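Local atomic coordinates of Sn-glycerol-3-phosphate ABC transporter substrate-binding protein UspB (Mycobacterium tuberculosis, PDB entry 4MFI), a protein that serves as the substrate-binding subunit of an ABC transporter, is specific for glycerophosphocholine and presumably delivers it for uptake. Residues 100-105 with 383-388; 134-139 with 147-152; 153-158 with 301-306; 285-290 with 365-370. All coordinates share one frame; numbering follows the deposited sequence.

Interactions 1, 2 and 3 form a connected, buried series near the centre of the chain, their centres 12 to 16 Å apart, whereas interaction 4 lies about 19 Å from that centre and is only partly buried. Interactions 2 and 3 share the long strand 144-160 and are joined by hydrogen bonds from Arg-152 NE to Gly-305 O and between Asp-138 and Thr-304. Interactions 3 and 4 meet through neighbouring strands, with Phe-157 bonded to Ala-290. The chemistry shifts with place: salt bridges beside aromatic packing in interactions 1 and 2, backbone pairing and proline contacts in interaction 3, and a guanidinium stacked on a phenyl ring in interaction 4.

Interaction 1 of 4, residues 100-105 with 383-388; sequences LDDRWW and YARVFL
At the turn between strand 97-101 and helix 104-110, a salt-bridge network ties Asp-102 to Arg-385 of the short helix 383-386. Arg-385 NH1 donates to Asp-102 OD2 over 3.0 Å with an N-H...O angle of 147°. The oxygen lies near the guanidinium plane, at its edge, but the nitrogen approaches it from above the carboxylate plane; the two planes are 41° apart. The extended arginine chain, with CG anti to the backbone N (chi1 -174°), carries its head to the carboxylate. Water 1 bridges Asp-102 OD1 and Arg-385 NH2, and Gln-381 bonds to both Asp-102 OD2 and Arg-385 NH1. Asp-101, just before the turn, caps the start of helix 104-110: its OD1 accepts from Trp-104 N at 2.8 Å and from Arg-103 N at 2.9 Å, while OD2 receives Arg-103 NH2 on its syn lone pair. Arg-103 also salt-bridges Asp-79 and Asp-392. In this periplasmic binding protein fold the contact joins a strand-to-helix turn of the mixed sheet to a helix 278 residues later. Val-386 packs beside Asp-102, its CB 3.3 Å from Asp-102 O, and its own O receives a CA-H...O contact from Arg-103. Trp-105 CZ2 lies 3.6 Å from Phe-387 CE1, the two rings meeting obliquely.

Interaction 2 of 4, residues 134-139 with 147-152; sequences SLLADY and AVPYAR
Tyr-139 and Arg-152 reach toward each other from the two segments in a helix-to-strand contact that packs helix 133-137 and the residues that follow it against strand 144-160 of the mixed sheet. The tyrosine ring lies between a methyl group and a methylene. Ala-147 CB sits over one face, 3.8 Å from the ring centroid and 23° off the normal, a CH-pi contact; Asp-138 CB lies over the opposite face. Pro-149 CB is at the ring edge, in plane, and Tyr-139 CE2 approaches Pro-149 N at 3.4 Å. With CG beside its backbone N (chi1 -51°), the ring lies alongside residues 147-149 and brings its OH to 3.0 Å from Arg-152 NH1, at an angle too poor for a hydrogen bond.

The arginine chain is bent at chi2 and chi3, which brings its head round to Asp-138, just after helix 133-137. There Arg-152 NH1 and NH2 grip a single oxygen, Asp-138 OD2, end-on at 2.9 and 2.8 Å. The planes of carboxylate and guanidinium are 52° apart; NH1 meets the oxygen on the anti side close to the carboxylate plane, NH2 from above it. Thr-304 also bonds to Asp-138 OD2, and Arg-152 NE reaches Gly-305 O, so the salt bridge is fixed to the neighbouring loop as well. Leu-135 runs alongside Arg-152 the other way and lays CD2 over one guanidinium face, 3.7 Å from NH1. Its CB touches Pro-149 CB at 3.8 Å. Leu-136 reaches the same proline ring, CD1 standing 4.1 Å from Pro-149 CD.

Interaction 3 of 4, residues 153-158 with 301-306; sequences STPLFY and ACPTGG
Ser-153 and Gly-305 form an antiparallel hydrogen-bonded pair that joins the long strand 144-160 to the loop leading into strand 307-310, within the same mixed sheet of the periplasmic-binding-protein fold. Ser-153 N donates to Gly-305 O at 3.0 Å with an N-H...O angle of 163°, and Gly-305 N returns a bond to Ser-153 O at 2.8 Å, bent to 132°. Ser-153 OG, set between its backbone N and carbonyl carbon (chi1 59°), lies 3.5 Å from Gly-305 C, close over a residue that has no side chain. Past the pair the two chains part and side chains take over. Thr-154 places OG1 so that it donates to Pro-155 O, while its CB rests 3.5 Å from Pro-303 O. Pro-155 CG is 3.7 Å from Pro-303 CG, the rings crossing obliquely, and Pro-155 CD comes within 3.1 Å of Pro-303 O, a buried carbonyl with no hydrogen-bond partner in the model. Cys-302 SG, anti to its backbone N, extends to Pro-155 CD at 3.8 Å. Trp-208 of helix 206-209 touches Ser-153 and both prolines, strand 268-272 pairs with strand 144-160, and Gln-374 of helix 366-374 contacts Thr-154 and Cys-302.

Interaction 4 of 4, residues 285-290 with 365-370; sequences FDFGAA and NPRARV
The guanidinium of Arg-367 lies flat on one face of the Phe-287 ring, centres 3.8 Å apart and planes at 6°, a stacked cation-pi pair. Its NH2 sits over the ring centre. At the guanidinium edge, in its plane, are Phe-287 O and water 2. NH2 donates to that carbonyl oxygen over 2.9 Å with an N-H...O angle of 138°, the donor tilted from the carbonyl plane. Water 2 accepts from the same NH2 and from Phe-287 N, so one nitrogen of the arginine is tied to the carbonyl of the residue it stacks on and, through water, to its amide. Phe-287 CG lies between its backbone N and carbonyl carbon (chi1 74°), and the arginine chain bends at chi3, which turns its head over that ring. The contact sets helix 366-374 beside strand 287-290 of the mixed sheet; the axes of the short segments 287-290 and 366-370 come within 7.9 Å. Leu-276, Ile-279 and Thr-280 of helix 276-282 also touch Phe-287. Nearer the strand's end, Ala-289 CB packs on Arg-367 CG at 3.9 Å. Val-370 brings both methyls to Ala-289 O, CG1 and CG2 each 3.7 Å from it, and Leu-156 of strand 144-160 touches both Ala-289 and Val-370.

Interaction 1 of 4, residues 100-105 with 383-388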
loop_
_atom_site.group_PDB
_atom_site.type_symbol
_atom_site.label_atom_id
_atom_site.label_comp_id
_atom_site.label_asym_id
_atom_site.label_seq_id
_atom_site.Cartn_x
_atom_site.Cartn_y
_atom_site.Cartn_z
ATOM N N LEU A 100 -0.684 10.925 -5.665
ATOM C CA LEU A 100 -0.724 11.113 -4.210
ATOM C C LEU A 100 -0.790 9.767 -3.499
ATOM O O LEU A 100 -1.580 8.894 -3.887
ATOM C CB LEU A 100 -1.932 11.968 -3.821
ATOM C CG LEU A 100 -1.938 13.393 -4.379
ATOM C CD1 LEU A 100 -3.227 14.114 -4.001
ATOM C CD2 LEU A 100 -0.725 14.168 -3.869
ATOM N N ASP A 101 0.028 9.591 -2.460
ATOM C CA ASP A 101 0.068 8.291 -1.786
ATOM C C ASP A 101 -1.075 8.076 -0.797
ATOM O O ASP A 101 -1.978 8.917 -0.665
ATOM C CB ASP A 101 1.455 7.945 -1.192
ATOM C CG ASP A 101 1.763 8.642 0.132
ATOM O OD1 ASP A 101 0.894 9.286 0.747
ATOM O OD2 ASP A 101 2.912 8.507 0.595
ATOM N N ASP A 102 -1.021 6.943 -0.108
ATOM C CA ASP A 102 -2.081 6.523 0.804
ATOM C C ASP A 102 -2.316 7.447 1.999
ATOM O O ASP A 102 -3.372 7.377 2.622
ATOM C CB ASP A 102 -1.865 5.067 1.267
ATOM C CG ASP A 102 -0.524 4.829 1.961
ATOM O OD1 ASP A 102 0.412 5.640 1.819
ATOM O OD2 ASP A 102 -0.395 3.782 2.639
ATOM N N ARG A 103 -1.349 8.313 2.301
ATOM C CA ARG A 103 -1.452 9.236 3.429
ATOM C C ARG A 103 -1.710 10.653 2.942
ATOM O O ARG A 103 -2.474 11.406 3.540
ATOM C CB ARG A 103 -0.163 9.214 4.255
ATOM C CG ARG A 103 0.245 7.828 4.735
ATOM C CD ARG A 103 1.738 7.749 5.020
ATOM N NE ARG A 103 2.511 8.264 3.889
ATOM C CZ ARG A 103 3.670 8.907 3.990
ATOM N NH1 ARG A 103 4.233 9.105 5.183
ATOM N NH2 ARG A 103 4.269 9.357 2.891
ATOM N N TRP A 104 -1.068 11.021 1.844
ATOM C CA TRP A 104 -1.159 12.395 1.378
ATOM C C TRP A 104 -2.491 12.744 0.721
ATOM O O TRP A 104 -2.913 13.899 0.777
ATOM C CB TRP A 104 -0.010 12.716 0.428
ATOM C CG TRP A 104 1.301 13.003 1.108
ATOM C CD1 TRP A 104 2.413 12.202 1.136
ATOM C CD2 TRP A 104 1.641 14.180 1.850
ATOM N NE1 TRP A 104 3.421 12.813 1.850
ATOM C CE2 TRP A 104 2.975 14.030 2.292
ATOM C CE3 TRP A 104 0.951 15.351 2.177
ATOM C CZ2 TRP A 104 3.626 15.005 3.043
ATOM C CZ3 TRP A 104 1.599 16.321 2.921
ATOM C CH2 TRP A 104 2.923 16.140 3.352
ATOM N N TRP A 105 -3.162 11.781 0.095
ATOM C CA TRP A 105 -4.389 12.144 -0.616
ATOM C C TRP A 105 -5.429 12.746 0.334
ATOM O O TRP A 105 -6.061 13.751 -0.004
ATOM C CB TRP A 105 -4.959 10.987 -1.456
ATOM C CG TRP A 105 -5.774 9.984 -0.684
ATOM C CD1 TRP A 105 -5.362 8.756 -0.252
ATOM C CD2 TRP A 105 -7.145 10.116 -0.272
ATOM N NE1 TRP A 105 -6.385 8.120 0.407
ATOM C CE2 TRP A 105 -7.491 8.932 0.410
ATOM C CE3 TRP A 105 -8.111 11.122 -0.413
ATOM C CZ2 TRP A 105 -8.756 8.725 0.960
ATOM C CZ3 TRP A 105 -9.378 10.916 0.133
ATOM C CH2 TRP A 105 -9.687 9.725 0.811
ATOM N N TYR A 383 -7.852 4.497 9.800
ATOM C CA TYR A 383 -7.754 5.959 9.688
ATOM C C TYR A 383 -6.545 6.481 10.464
ATOM O O TYR A 383 -5.902 7.452 10.048
ATOM C CB TYR A 383 -9.011 6.656 10.222
ATOM C CG TYR A 383 -10.284 6.532 9.409
ATOM C CD1 TYR A 383 -10.455 5.551 8.427
ATOM C CD2 TYR A 383 -11.348 7.388 9.660
ATOM C CE1 TYR A 383 -11.650 5.454 7.710
ATOM C CE2 TYR A 383 -12.531 7.299 8.962
ATOM C CZ TYR A 383 -12.690 6.335 7.989
ATOM O OH TYR A 383 -13.891 6.270 7.304
ATOM N N ALA A 384 -6.217 5.840 11.587
ATOM C CA ALA A 384 -5.095 6.310 12.399
ATOM C C ALA A 384 -3.756 6.245 11.659
ATOM O O ALA A 384 -2.835 7.005 11.980
ATOM C CB ALA A 384 -5.017 5.547 13.719
ATOM N N ARG A 385 -3.644 5.353 10.675
ATOM C CA ARG A 385 -2.429 5.287 9.863
ATOM C C ARG A 385 -2.450 6.257 8.682
ATOM O O ARG A 385 -1.459 6.946 8.418
ATOM C CB ARG A 385 -2.130 3.856 9.373
ATOM C CG ARG A 385 -0.787 3.791 8.651
ATOM C CD ARG A 385 -0.370 2.391 8.149
ATOM N NE ARG A 385 0.956 2.563 7.558
ATOM C CZ ARG A 385 1.163 3.027 6.330
ATOM N NH1 ARG A 385 0.136 3.262 5.522
ATOM N NH2 ARG A 385 2.396 3.246 5.897
ATOM N N VAL A 386 -3.570 6.323 7.970
ATOM C CA VAL A 386 -3.593 7.050 6.694
ATOM C C VAL A 386 -4.226 8.439 6.678
ATOM O O VAL A 386 -3.938 9.222 5.771
ATOM C CB VAL A 386 -4.232 6.207 5.554
ATOM C CG1 VAL A 386 -3.321 5.029 5.180
ATOM C CG2 VAL A 386 -5.655 5.747 5.926
ATOM N N PHE A 387 -5.083 8.743 7.652
ATOM C CA PHE A 387 -5.779 10.042 7.685
ATOM C C PHE A 387 -5.295 10.952 8.808
ATOM O O PHE A 387 -5.559 12.152 8.798
ATOM C CB PHE A 387 -7.289 9.854 7.867
ATOM C CG PHE A 387 -7.994 9.190 6.704
ATOM C CD1 PHE A 387 -7.350 8.951 5.491
ATOM C CD2 PHE A 387 -9.327 8.825 6.830
ATOM C CE1 PHE A 387 -8.024 8.346 4.429
ATOM C CE2 PHE A 387 -10.005 8.234 5.772
ATOM C CZ PHE A 387 -9.348 7.991 4.570
ATOM N N LEU A 388 -4.616 10.375 9.787
ATOM C CA LEU A 388 -4.177 11.108 10.967
ATOM C C LEU A 388 -2.723 11.494 10.723
ATOM O O LEU A 388 -1.885 10.623 10.487
ATOM C CB LEU A 388 -4.311 10.194 12.187
ATOM C CG LEU A 388 -4.202 10.774 13.601
ATOM C CD1 LEU A 388 -4.766 9.778 14.602
ATOM C CD2 LEU A 388 -2.762 11.155 13.959
HETATM O O HOH W 1 2.560 4.682 3.311
#

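Interaction 2 of 4, residues 134-139 with 147-152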
loop_
_atom_site.group_PDB
_atom_site.type_symbol
_atom_site.label_atom_id
_atom_site.label_comp_id
_atom_site.label_asym_id
_atom_site.label_seq_id
_atom_site.Cartn_x
_atom_site.Cartn_y
_atom_site.Cartn_z
ATOM N N SER A 134 -11.290 -2.853 -3.070
ATOM C CA SER A 134 -10.550 -2.171 -2.013
ATOM C C SER A 134 -9.729 -1.023 -2.575
ATOM O O SER A 134 -9.588 0.011 -1.925
ATOM C CB SER A 134 -9.647 -3.140 -1.238
ATOM O OG SER A 134 -8.619 -3.636 -2.077
ATOM N N LEU A 135 -9.196 -1.197 -3.783
ATOM C CA LEU A 135 -8.284 -0.198 -4.344
ATOM C C LEU A 135 -9.002 1.105 -4.675
ATOM O O LEU A 135 -8.421 2.181 -4.554
ATOM C CB LEU A 135 -7.543 -0.739 -5.569
ATOM C CG LEU A 135 -6.619 -1.936 -5.313
ATOM C CD1 LEU A 135 -5.894 -2.334 -6.598
ATOM C CD2 LEU A 135 -5.623 -1.641 -4.197
ATOM N N LEU A 136 -10.258 1.019 -5.097
ATOM C CA LEU A 136 -11.048 2.226 -5.311
ATOM C C LEU A 136 -11.596 2.775 -3.988
ATOM O O LEU A 136 -11.629 3.997 -3.780
ATOM C CB LEU A 136 -12.181 1.961 -6.306
ATOM C CG LEU A 136 -13.016 3.194 -6.660
ATOM C CD1 LEU A 136 -12.144 4.285 -7.267
ATOM C CD2 LEU A 136 -14.128 2.812 -7.613
ATOM N N ALA A 137 -12.010 1.875 -3.094
ATOM C CA ALA A 137 -12.527 2.268 -1.778
ATOM C C ALA A 137 -11.477 2.982 -0.931
ATOM O O ALA A 137 -11.820 3.735 -0.017
ATOM C CB ALA A 137 -13.064 1.056 -1.031
ATOM N N ASP A 138 -10.200 2.740 -1.229
ATOM C CA ASP A 138 -9.097 3.408 -0.537
ATOM C C ASP A 138 -9.208 4.930 -0.591
ATOM O O ASP A 138 -8.676 5.620 0.287
ATOM C CB ASP A 138 -7.755 3.026 -1.167
ATOM C CG ASP A 138 -7.308 1.621 -0.821
ATOM O OD1 ASP A 138 -7.610 1.121 0.288
ATOM O OD2 ASP A 138 -6.623 1.016 -1.667
ATOM N N TYR A 139 -9.876 5.455 -1.623
ATOM C CA TYR A 139 -9.955 6.909 -1.820
ATOM C C TYR A 139 -11.324 7.482 -1.523
ATOM O O TYR A 139 -11.632 8.612 -1.910
ATOM C CB TYR A 139 -9.520 7.294 -3.241
ATOM C CG TYR A 139 -8.192 6.681 -3.602
ATOM C CD1 TYR A 139 -7.008 7.147 -3.038
ATOM C CD2 TYR A 139 -8.120 5.613 -4.488
ATOM C CE1 TYR A 139 -5.788 6.566 -3.356
ATOM C CE2 TYR A 139 -6.913 5.035 -4.814
ATOM C CZ TYR A 139 -5.750 5.510 -4.248
ATOM O OH TYR A 139 -4.550 4.915 -4.580
ATOM N N ALA A 147 -9.526 10.013 -5.639
ATOM C CA ALA A 147 -8.460 9.564 -6.525
ATOM C C ALA A 147 -8.829 8.226 -7.139
ATOM O O ALA A 147 -9.830 7.619 -6.760
ATOM C CB ALA A 147 -7.128 9.459 -5.772
ATOM N N VAL A 148 -8.014 7.784 -8.094
ATOM C CA VAL A 148 -8.172 6.496 -8.763
ATOM C C VAL A 148 -6.867 5.717 -8.542
ATOM O O VAL A 148 -5.785 6.278 -8.697
ATOM C CB VAL A 148 -8.431 6.713 -10.277
ATOM C CG1 VAL A 148 -8.436 5.395 -11.048
ATOM C CG2 VAL A 148 -9.738 7.469 -10.499
ATOM N N PRO A 149 -6.954 4.427 -8.173
ATOM C CA PRO A 149 -5.723 3.667 -7.910
ATOM C C PRO A 149 -4.831 3.559 -9.145
ATOM O O PRO A 149 -5.343 3.404 -10.258
ATOM C CB PRO A 149 -6.244 2.280 -7.520
ATOM C CG PRO A 149 -7.597 2.187 -8.181
ATOM C CD PRO A 149 -8.156 3.583 -8.055
ATOM N N TYR A 150 -3.516 3.635 -8.948
ATOM C CA TYR A 150 -2.571 3.686 -10.063
ATOM C C TYR A 150 -1.372 2.762 -9.836
ATOM O O TYR A 150 -1.147 1.829 -10.606
ATOM C CB TYR A 150 -2.108 5.126 -10.252
ATOM C CG TYR A 150 -1.065 5.373 -11.323
ATOM C CD1 TYR A 150 -1.386 5.282 -12.678
ATOM C CD2 TYR A 150 0.227 5.757 -10.981
ATOM C CE1 TYR A 150 -0.438 5.547 -13.658
ATOM C CE2 TYR A 150 1.183 6.024 -11.954
ATOM C CZ TYR A 150 0.846 5.916 -13.288
ATOM O OH TYR A 150 1.790 6.194 -14.254
ATOM N N ALA A 151 -0.607 3.023 -8.777
ATOM C CA ALA A 151 0.580 2.228 -8.454
ATOM C C ALA A 151 0.363 1.597 -7.086
ATOM O O ALA A 151 0.717 2.181 -6.058
ATOM C CB ALA A 151 1.824 3.110 -8.445
ATOM N N ARG A 152 -0.253 0.418 -7.077
ATOM C CA ARG A 152 -0.743 -0.184 -5.841
ATOM C C ARG A 152 -0.012 -1.473 -5.492
ATOM O O ARG A 152 0.409 -2.219 -6.372
ATOM C CB ARG A 152 -2.256 -0.435 -5.933
ATOM C CG ARG A 152 -3.077 0.795 -6.396
ATOM C CD ARG A 152 -2.821 2.071 -5.556
ATOM N NE ARG A 152 -2.858 1.719 -4.146
ATOM C CZ ARG A 152 -3.959 1.651 -3.404
ATOM N NH1 ARG A 152 -5.137 2.050 -3.882
ATOM N NH2 ARG A 152 -3.862 1.217 -2.157
#

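Interaction 3 of 4, residues 153-158 with 301-306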
loop_
_atom_site.group_PDB
_atom_site.type_symbol
_atom_site.label_atom_id
_atom_site.label_comp_id
_atom_site.label_asym_id
_atom_site.label_seq_id
_atom_site.Cartn_x
_atom_site.Cartn_y
_atom_site.Cartn_z
ATOM N N SER A 153 0.121 -1.721 -4.192
ATOM C CA SER A 153 0.837 -2.873 -3.665
ATOM C C SER A 153 0.067 -3.418 -2.475
ATOM O O SER A 153 -0.880 -2.787 -1.998
ATOM C CB SER A 153 2.200 -2.418 -3.174
ATOM O OG SER A 153 2.016 -1.431 -2.172
ATOM N N THR A 154 0.470 -4.593 -1.997
ATOM C CA THR A 154 0.004 -5.110 -0.713
ATOM C C THR A 154 1.178 -5.792 -0.028
ATOM O O THR A 154 2.204 -6.058 -0.658
ATOM C CB THR A 154 -1.109 -6.181 -0.852
ATOM O OG1 THR A 154 -0.530 -7.406 -1.312
ATOM C CG2 THR A 154 -2.221 -5.735 -1.786
ATOM N N PRO A 155 1.035 -6.094 1.266
ATOM C CA PRO A 155 2.024 -6.997 1.858
ATOM C C PRO A 155 1.878 -8.416 1.298
ATOM O O PRO A 155 0.822 -8.799 0.777
ATOM C CB PRO A 155 1.665 -6.968 3.347
ATOM C CG PRO A 155 0.980 -5.642 3.537
ATOM C CD PRO A 155 0.159 -5.499 2.289
ATOM N N LEU A 156 2.952 -9.186 1.418
ATOM C CA LEU A 156 3.008 -10.557 0.937
ATOM C C LEU A 156 3.863 -11.343 1.925
ATOM O O LEU A 156 4.798 -10.792 2.506
ATOM C CB LEU A 156 3.650 -10.574 -0.448
ATOM C CG LEU A 156 3.438 -11.812 -1.309
ATOM C CD1 LEU A 156 1.958 -12.039 -1.555
ATOM C CD2 LEU A 156 4.193 -11.652 -2.630
ATOM N N PHE A 157 3.539 -12.619 2.132
ATOM C CA PHE A 157 4.299 -13.470 3.049
ATOM C C PHE A 157 5.311 -14.283 2.243
ATOM O O PHE A 157 4.941 -15.158 1.466
ATOM C CB PHE A 157 3.345 -14.387 3.834
ATOM C CG PHE A 157 3.998 -15.123 4.974
ATOM C CD1 PHE A 157 4.755 -16.270 4.745
ATOM C CD2 PHE A 157 3.834 -14.684 6.285
ATOM C CE1 PHE A 157 5.367 -16.952 5.811
ATOM C CE2 PHE A 157 4.424 -15.363 7.351
ATOM C CZ PHE A 157 5.196 -16.496 7.113
ATOM N N TYR A 158 6.590 -13.972 2.417
ATOM C CA TYR A 158 7.661 -14.654 1.707
ATOM C C TYR A 158 8.235 -15.750 2.590
ATOM O O TYR A 158 8.448 -15.535 3.787
ATOM C CB TYR A 158 8.772 -13.661 1.359
ATOM C CG TYR A 158 8.376 -12.585 0.372
ATOM C CD1 TYR A 158 8.568 -12.773 -0.993
ATOM C CD2 TYR A 158 7.829 -11.370 0.795
ATOM C CE1 TYR A 158 8.234 -11.798 -1.912
ATOM C CE2 TYR A 158 7.476 -10.378 -0.131
ATOM C CZ TYR A 158 7.682 -10.604 -1.486
ATOM O OH TYR A 158 7.361 -9.640 -2.427
ATOM N N ALA A 301 -7.429 -9.630 6.166
ATOM C CA ALA A 301 -6.444 -9.168 7.138
ATOM C C ALA A 301 -5.172 -8.773 6.423
ATOM O O ALA A 301 -4.063 -9.090 6.855
ATOM C CB ALA A 301 -6.181 -10.234 8.198
ATOM N N CYS A 302 -5.352 -8.066 5.312
ATOM C CA CYS A 302 -4.243 -7.613 4.489
ATOM C C CYS A 302 -4.578 -6.232 3.949
ATOM O O CYS A 302 -5.590 -6.068 3.281
ATOM C CB CYS A 302 -4.028 -8.576 3.322
ATOM S SG CYS A 302 -2.618 -8.135 2.273
ATOM N N PRO A 303 -3.731 -5.233 4.233
ATOM C CA PRO A 303 -3.997 -3.886 3.725
ATOM C C PRO A 303 -3.512 -3.735 2.295
ATOM O O PRO A 303 -2.800 -4.593 1.759
ATOM C CB PRO A 303 -3.140 -3.007 4.638
ATOM C CG PRO A 303 -1.950 -3.877 4.915
ATOM C CD PRO A 303 -2.514 -5.274 5.064
ATOM N N THR A 304 -3.904 -2.632 1.677
ATOM C CA THR A 304 -3.308 -2.232 0.415
ATOM C C THR A 304 -2.368 -1.061 0.678
ATOM O O THR A 304 -2.314 -0.533 1.791
ATOM C CB THR A 304 -4.380 -1.807 -0.563
ATOM O OG1 THR A 304 -5.068 -0.692 -0.004
ATOM C CG2 THR A 304 -5.368 -2.950 -0.789
ATOM N N GLY A 305 -1.624 -0.655 -0.345
ATOM C CA GLY A 305 -0.671 0.429 -0.212
ATOM C C GLY A 305 -0.378 1.054 -1.559
ATOM O O GLY A 305 -0.874 0.595 -2.591
ATOM N N GLY A 306 0.433 2.105 -1.557
ATOM C CA GLY A 306 0.818 2.765 -2.794
ATOM C C GLY A 306 0.101 4.079 -3.042
ATOM O O GLY A 306 -0.286 4.770 -2.098
#

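Interaction 4 of 4, residues 285-290 with 365-370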
loop_
_atom_site.group_PDB
_atom_site.type_symbol
_atom_site.label_atom_id
_atom_site.label_comp_id
_atom_site.label_asym_id
_atom_site.label_seq_id
_atom_site.Cartn_x
_atom_site.Cartn_y
_atom_site.Cartn_z
ATOM N N PHE A 285 17.933 -19.556 -3.480
ATOM C CA PHE A 285 17.238 -20.705 -2.916
ATOM C C PHE A 285 15.797 -20.657 -3.413
ATOM O O PHE A 285 15.338 -19.615 -3.884
ATOM C CB PHE A 285 17.270 -20.646 -1.382
ATOM C CG PHE A 285 16.733 -19.357 -0.815
ATOM C CD1 PHE A 285 15.384 -19.224 -0.521
ATOM C CD2 PHE A 285 17.574 -18.285 -0.573
ATOM C CE1 PHE A 285 14.884 -18.040 -0.016
ATOM C CE2 PHE A 285 17.074 -17.093 -0.064
ATOM C CZ PHE A 285 15.730 -16.976 0.216
ATOM N N ASP A 286 15.089 -21.774 -3.304
ATOM C CA ASP A 286 13.688 -21.831 -3.703
ATOM C C ASP A 286 12.862 -21.113 -2.646
ATOM O O ASP A 286 13.000 -21.392 -1.448
ATOM C CB ASP A 286 13.241 -23.290 -3.814
ATOM C CG ASP A 286 11.892 -23.449 -4.482
ATOM O OD1 ASP A 286 11.378 -22.469 -5.066
ATOM O OD2 ASP A 286 11.352 -24.575 -4.439
ATOM N N PHE A 287 12.011 -20.186 -3.073
ATOM C CA PHE A 287 11.141 -19.496 -2.133
ATOM C C PHE A 287 9.694 -19.491 -2.597
ATOM O O PHE A 287 9.392 -19.622 -3.794
ATOM C CB PHE A 287 11.642 -18.069 -1.830
ATOM C CG PHE A 287 11.415 -17.083 -2.946
ATOM C CD1 PHE A 287 12.325 -16.970 -3.985
ATOM C CD2 PHE A 287 10.306 -16.250 -2.936
ATOM C CE1 PHE A 287 12.122 -16.062 -5.010
ATOM C CE2 PHE A 287 10.091 -15.335 -3.961
ATOM C CZ PHE A 287 11.004 -15.237 -4.997
ATOM N N GLY A 288 8.797 -19.361 -1.631
ATOM C CA GLY A 288 7.385 -19.234 -1.908
ATOM C C GLY A 288 6.853 -17.859 -1.550
ATOM O O GLY A 288 7.451 -17.100 -0.774
ATOM N N ALA A 289 5.718 -17.536 -2.151
ATOM C CA ALA A 289 4.937 -16.373 -1.774
ATOM C C ALA A 289 3.568 -16.875 -1.363
ATOM O O ALA A 289 3.018 -17.768 -2.002
ATOM C CB ALA A 289 4.822 -15.409 -2.933
ATOM N N ALA A 290 3.035 -16.303 -0.289
ATOM C CA ALA A 290 1.739 -16.684 0.245
ATOM C C ALA A 290 0.969 -15.429 0.619
ATOM O O ALA A 290 1.568 -14.406 0.987
ATOM C CB ALA A 290 1.922 -17.571 1.470
ATOM N N ASN A 365 4.475 -16.489 -14.296
ATOM C CA ASN A 365 4.867 -15.937 -13.000
ATOM C C ASN A 365 3.860 -16.252 -11.892
ATOM O O ASN A 365 3.092 -15.379 -11.495
ATOM C CB ASN A 365 5.011 -14.412 -13.110
ATOM C CG ASN A 365 6.086 -13.990 -14.097
ATOM O OD1 ASN A 365 7.247 -13.819 -13.727
ATOM N ND2 ASN A 365 5.702 -13.811 -15.355
ATOM N N PRO A 366 3.857 -17.498 -11.386
ATOM C CA PRO A 366 2.857 -17.892 -10.386
ATOM C C PRO A 366 2.877 -17.073 -9.089
ATOM O O PRO A 366 1.845 -16.979 -8.432
ATOM C CB PRO A 366 3.211 -19.356 -10.094
ATOM C CG PRO A 366 3.862 -19.830 -11.335
ATOM C CD PRO A 366 4.656 -18.651 -11.840
ATOM N N ARG A 367 4.014 -16.503 -8.709
ATOM C CA ARG A 367 4.050 -15.718 -7.477
ATOM C C ARG A 367 3.403 -14.351 -7.713
ATOM O O ARG A 367 2.823 -13.747 -6.798
ATOM C CB ARG A 367 5.482 -15.608 -6.938
ATOM C CG ARG A 367 6.011 -16.931 -6.377
ATOM C CD ARG A 367 7.441 -16.820 -5.853
ATOM N NE ARG A 367 8.385 -16.576 -6.937
ATOM C CZ ARG A 367 9.483 -17.291 -7.171
ATOM N NH1 ARG A 367 10.263 -16.979 -8.198
ATOM N NH2 ARG A 367 9.814 -18.304 -6.379
ATOM N N ALA A 368 3.470 -13.885 -8.957
ATOM C CA ALA A 368 2.697 -12.719 -9.364
ATOM C C ALA A 368 1.211 -13.058 -9.279
ATOM O O ALA A 368 0.394 -12.203 -8.922
ATOM C CB ALA A 368 3.076 -12.285 -10.772
ATOM N N ARG A 369 0.856 -14.309 -9.570
ATOM C CA ARG A 369 -0.542 -14.734 -9.419
ATOM C C ARG A 369 -0.991 -14.800 -7.951
ATOM O O ARG A 369 -2.134 -14.453 -7.638
ATOM C CB ARG A 369 -0.827 -16.064 -10.125
ATOM C CG ARG A 369 -2.323 -16.301 -10.344
ATOM C CD ARG A 369 -2.658 -17.734 -10.738
ATOM N NE ARG A 369 -2.089 -18.132 -12.024
ATOM C CZ ARG A 369 -2.599 -17.812 -13.215
ATOM N NH1 ARG A 369 -3.690 -17.055 -13.303
ATOM N NH2 ARG A 369 -2.007 -18.238 -14.324
ATOM N N VAL A 370 -0.109 -15.227 -7.046
ATOM C CA VAL A 370 -0.437 -15.179 -5.617
ATOM C C VAL A 370 -0.791 -13.752 -5.192
ATOM O O VAL A 370 -1.803 -13.523 -4.516
ATOM C CB VAL A 370 0.712 -15.716 -4.741
ATOM C CG1 VAL A 370 0.451 -15.432 -3.258
ATOM C CG2 VAL A 370 0.908 -17.205 -4.983
HETATM O O HOH W 2 12.113 -19.982 -6.136
#